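Local coordinates for UDP-N-Acetylenolpyruvylglucosamine Reductase (Thermus caldophilus, PDB 2GQT), which probably reduces UDP-N-acetylenolpyruvylglucosamine to UDP-N-acetylmuramate with NADPH and bound FAD, a step in making the peptidoglycan of the cell wall, at residues A127-E132 with R164-L169. Residues are numbered along the deposited sequence; the frame is centred on the assembly and turned at random.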
ATOM      1  N   ALA A 127      -2.461  12.806   8.595  1.00 13.02           N
ATOM      2  CA  ALA A 127      -2.708  13.718   7.477  1.00 12.33           C
ATOM      3  C   ALA A 127      -4.157  13.741   7.014  1.00 11.59           C
ATOM      4  O   ALA A 127      -4.463  14.302   5.965  1.00 11.71           O
ATOM      5  CB  ALA A 127      -1.787  13.382   6.296  1.00 13.13           C
ATOM      6  N   LEU A 128      -5.051  13.140   7.799  1.00 11.00           N
ATOM      7  CA  LEU A 128      -6.454  13.044   7.419  1.00 10.69           C
ATOM      8  C   LEU A 128      -7.343  13.978   8.216  1.00 10.86           C
ATOM      9  O   LEU A 128      -7.183  14.093   9.435  1.00 11.53           O
ATOM     10  CB  LEU A 128      -6.957  11.603   7.593  1.00 10.43           C
ATOM     11  CG  LEU A 128      -6.333  10.538   6.678  1.00  9.72           C
ATOM     12  CD1 LEU A 128      -6.794   9.156   7.099  1.00 10.75           C
ATOM     13  CD2 LEU A 128      -6.652  10.801   5.203  1.00 10.86           C
ATOM     14  N   GLU A 129      -8.280  14.626   7.527  1.00 10.81           N
ATOM     15  CA  GLU A 129      -9.377  15.365   8.168  1.00 12.42           C
ATOM     16  C   GLU A 129     -10.707  14.625   8.081  1.00 11.55           C
ATOM     17  O   GLU A 129     -11.518  14.692   9.011  1.00 11.82           O
ATOM     18  CB  GLU A 129      -9.552  16.749   7.534  1.00 13.40           C
ATOM     19  CG  GLU A 129      -8.511  17.767   7.957  1.00 15.79           C
ATOM     20  CD  GLU A 129      -8.682  19.131   7.298  1.00 15.85           C
ATOM     21  OE1 GLU A 129      -8.020  20.074   7.768  1.00 21.42           O
ATOM     22  OE2 GLU A 129      -9.448  19.258   6.316  1.00 19.22           O
ATOM     23  N   ALA A 130     -10.939  13.937   6.967  1.00 10.99           N
ATOM     24  CA  ALA A 130     -12.169  13.194   6.747  1.00 10.44           C
ATOM     25  C   ALA A 130     -11.916  12.086   5.751  1.00  9.76           C
ATOM     26  O   ALA A 130     -11.017  12.191   4.909  1.00 10.27           O
ATOM     27  CB  ALA A 130     -13.281  14.106   6.251  1.00 11.58           C
ATOM     28  N   VAL A 131     -12.719  11.032   5.837  1.00  9.55           N
ATOM     29  CA  VAL A 131     -12.596   9.871   4.967  1.00  9.42           C
ATOM     30  C   VAL A 131     -13.990   9.418   4.552  1.00  8.65           C
ATOM     31  O   VAL A 131     -14.838   9.122   5.411  1.00  9.63           O
ATOM     32  CB  VAL A 131     -11.884   8.696   5.678  1.00  9.33           C
ATOM     33  CG1 VAL A 131     -11.731   7.507   4.736  1.00  9.68           C
ATOM     34  CG2 VAL A 131     -10.519   9.130   6.218  1.00 10.13           C
ATOM     35  N   GLU A 132     -14.225   9.350   3.245  1.00  8.85           N
ATOM     36  CA  GLU A 132     -15.460   8.773   2.724  1.00  8.85           C
ATOM     37  C   GLU A 132     -15.238   7.279   2.536  1.00  8.90           C
ATOM     38  O   GLU A 132     -14.248   6.866   1.920  1.00  8.69           O
ATOM     39  CB  GLU A 132     -15.870   9.425   1.406  1.00  9.55           C
ATOM     40  CG  GLU A 132     -17.224   8.965   0.902  1.00 10.36           C
ATOM     41  CD  GLU A 132     -17.576   9.582  -0.430  1.00 11.44           C
ATOM     42  OE1 GLU A 132     -18.444  10.481  -0.473  1.00 13.76           O
ATOM     43  OE2 GLU A 132     -16.979   9.167  -1.435  1.00 12.11           O
ATOM     44  N   ARG A 164     -12.573   8.452  -1.005  1.00  9.21           N
ATOM     45  CA  ARG A 164     -12.194   9.860  -1.060  1.00 10.15           C
ATOM     46  C   ARG A 164     -11.749  10.300   0.327  1.00  8.99           C
ATOM     47  O   ARG A 164     -12.280   9.804   1.312  1.00  9.21           O
ATOM     48  CB  ARG A 164     -13.470  10.645  -1.389  1.00 13.13           C
ATOM     49  CG  ARG A 164     -13.387  11.787  -2.327  1.00 15.29           C
ATOM     50  CD  ARG A 164     -14.819  12.059  -2.769  1.00 16.43           C
ATOM     51  NE  ARG A 164     -14.948  11.706  -4.169  1.00 18.10           N
ATOM     52  CZ  ARG A 164     -15.756  10.793  -4.701  1.00 18.55           C
ATOM     53  NH1 ARG A 164     -16.614  10.081  -3.979  1.00 18.70           N
ATOM     54  NH2 ARG A 164     -15.713  10.618  -6.010  1.00 19.47           N
ATOM     55  N   VAL A 165     -10.819  11.245   0.408  1.00  8.58           N
ATOM     56  CA  VAL A 165     -10.397  11.801   1.691  1.00  8.74           C
ATOM     57  C   VAL A 165     -10.270  13.322   1.623  1.00  8.82           C
ATOM     58  O   VAL A 165     -10.160  13.896   0.534  1.00  8.72           O
ATOM     59  CB  VAL A 165      -9.047  11.201   2.191  1.00  8.32           C
ATOM     60  CG1 VAL A 165      -9.093   9.683   2.245  1.00  8.82           C
ATOM     61  CG2 VAL A 165      -7.867  11.681   1.348  1.00  9.04           C
ATOM     62  N   ARG A 166     -10.251  13.949   2.793  1.00  9.38           N
ATOM     63  CA  ARG A 166      -9.811  15.322   2.948  1.00 10.02           C
ATOM     64  C   ARG A 166      -8.530  15.260   3.743  1.00 10.32           C
ATOM     65  O   ARG A 166      -8.451  14.550   4.741  1.00 10.30           O
ATOM     66  CB  ARG A 166     -10.840  16.165   3.695  1.00  9.87           C
ATOM     67  CG  ARG A 166     -12.200  16.250   3.040  1.00 11.34           C
ATOM     68  CD  ARG A 166     -13.034  17.293   3.737  1.00 14.83           C
ATOM     69  NE  ARG A 166     -12.363  18.586   3.633  1.00 15.24           N
ATOM     70  CZ  ARG A 166     -12.673  19.541   2.753  1.00 14.34           C
ATOM     71  NH1 ARG A 166     -13.705  19.387   1.940  1.00 16.24           N
ATOM     72  NH2 ARG A 166     -11.968  20.667   2.721  1.00 13.42           N
ATOM     73  N   LEU A 167      -7.537  16.020   3.304  1.00 11.24           N
ATOM     74  CA  LEU A 167      -6.227  16.030   3.928  1.00 11.91           C
ATOM     75  C   LEU A 167      -6.086  17.163   4.934  1.00 12.83           C
ATOM     76  O   LEU A 167      -6.720  18.221   4.798  1.00 13.44           O
ATOM     77  CB  LEU A 167      -5.131  16.120   2.859  1.00 11.86           C
ATOM     78  CG  LEU A 167      -5.085  15.003   1.812  1.00 11.24           C
ATOM     79  CD1 LEU A 167      -4.049  15.329   0.744  1.00 10.77           C
ATOM     80  CD2 LEU A 167      -4.783  13.645   2.424  1.00 11.57           C
ATOM     81  N   LYS A 168      -5.240  16.937   5.932  1.00 14.17           N
ATOM     82  CA  LYS A 168      -4.924  17.932   6.943  1.00 15.17           C
ATOM     83  C   LYS A 168      -3.551  18.504   6.614  1.00 15.37           C
ATOM     84  O   LYS A 168      -2.529  17.860   6.854  1.00 15.83           O
ATOM     85  CB  LYS A 168      -4.922  17.276   8.327  1.00 16.05           C
ATOM     86  CG  LYS A 168      -4.700  18.242   9.474  1.00 17.75           C
ATOM     87  CD  LYS A 168      -4.573  17.493  10.790  1.00 20.84           C
ATOM     88  CE  LYS A 168      -4.256  18.432  11.935  1.00 22.30           C
ATOM     89  NZ  LYS A 168      -4.172  17.689  13.220  1.00 24.06           N
ATOM     90  N   LEU A 169      -3.535  19.695   6.025  1.00 15.54           N
ATOM     91  CA  LEU A 169      -2.294  20.314   5.557  1.00 16.32           C
ATOM     92  C   LEU A 169      -2.170  21.738   6.070  1.00 17.13           C
ATOM     93  O   LEU A 169      -3.179  22.394   6.356  1.00 17.49           O
ATOM     94  CB  LEU A 169      -2.229  20.308   4.029  1.00 15.96           C
ATOM     95  CG  LEU A 169      -2.449  18.973   3.313  1.00 15.78           C
ATOM     96  CD1 LEU A 169      -2.596  19.173   1.813  1.00 16.57           C
ATOM     97  CD2 LEU A 169      -1.326  17.988   3.623  1.00 17.30           C
TER
HETATM   98  O   HOH W   1      -9.189  19.676   3.495  1.00 22.28           O
HETATM   99  O   HOH W   2     -12.151  19.252   6.197  1.00 24.98           O
HETATM  100  O   HOH W   3      -9.856  21.809   5.263  1.00 29.49           O
HETATM  101  O   HOH W   4      -5.229  22.070   8.318  1.00 34.65           O
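A classic beta bulge sets two residues, Glu129 and Ala130, opposite the single Arg166 where 127-132 pairs antiparallel with 164-169, neighbouring strands of a MurB sheet in which the Val131 side chain lies about 8 Å from the bound FAD. Arg166 O takes a nearly straight bond from Glu129 N (2.8 Å) and a weak one from Ala130 N, while Arg166 N returns a bond to Ala130 O (2.9 Å). On the side of Val131 and Val165 the end of Leu128 comes in, its CD2 slotting against Val165, with CB at 3.9 Å and both methyls close by; chi1 of -66° sets Leu128 CG opposite the carbonyl carbon. Val113 of helix 109-114 packs on both residues. The other face is more polar. Ala130 CB is a small bump against the flank of Arg166 CB, CG and CD, 4.0 Å from CG, and the turn at chi3 carries NE away from it. Beyond it the Arg166 guanidinium and Glu129 carboxylate lie nearly coplanar without touching, and water 2 spans Glu129 OE2 and Arg166 NE, its bond to the arginine weak. The Glu129 side chain crosses that of Lys168 at about a right angle, with Glu129 CG 3.6 Å from Lys168 CB. At the far end Glu132 and Arg164 run side by side into a bent salt bridge (138° at the hydrogen), and Glu68 holds Arg164 NH2 in another. An alanine in place of Glu132 would probably leave Arg164 NH1 without its carboxylate mate and take the carboxylate oxygen from Thr163 OG1. The carboxylate stands almost perpendicular to the guanidinium, yet Glu132 OE2 meets Arg164 NH1 at 2.7 Å through its syn lone pair.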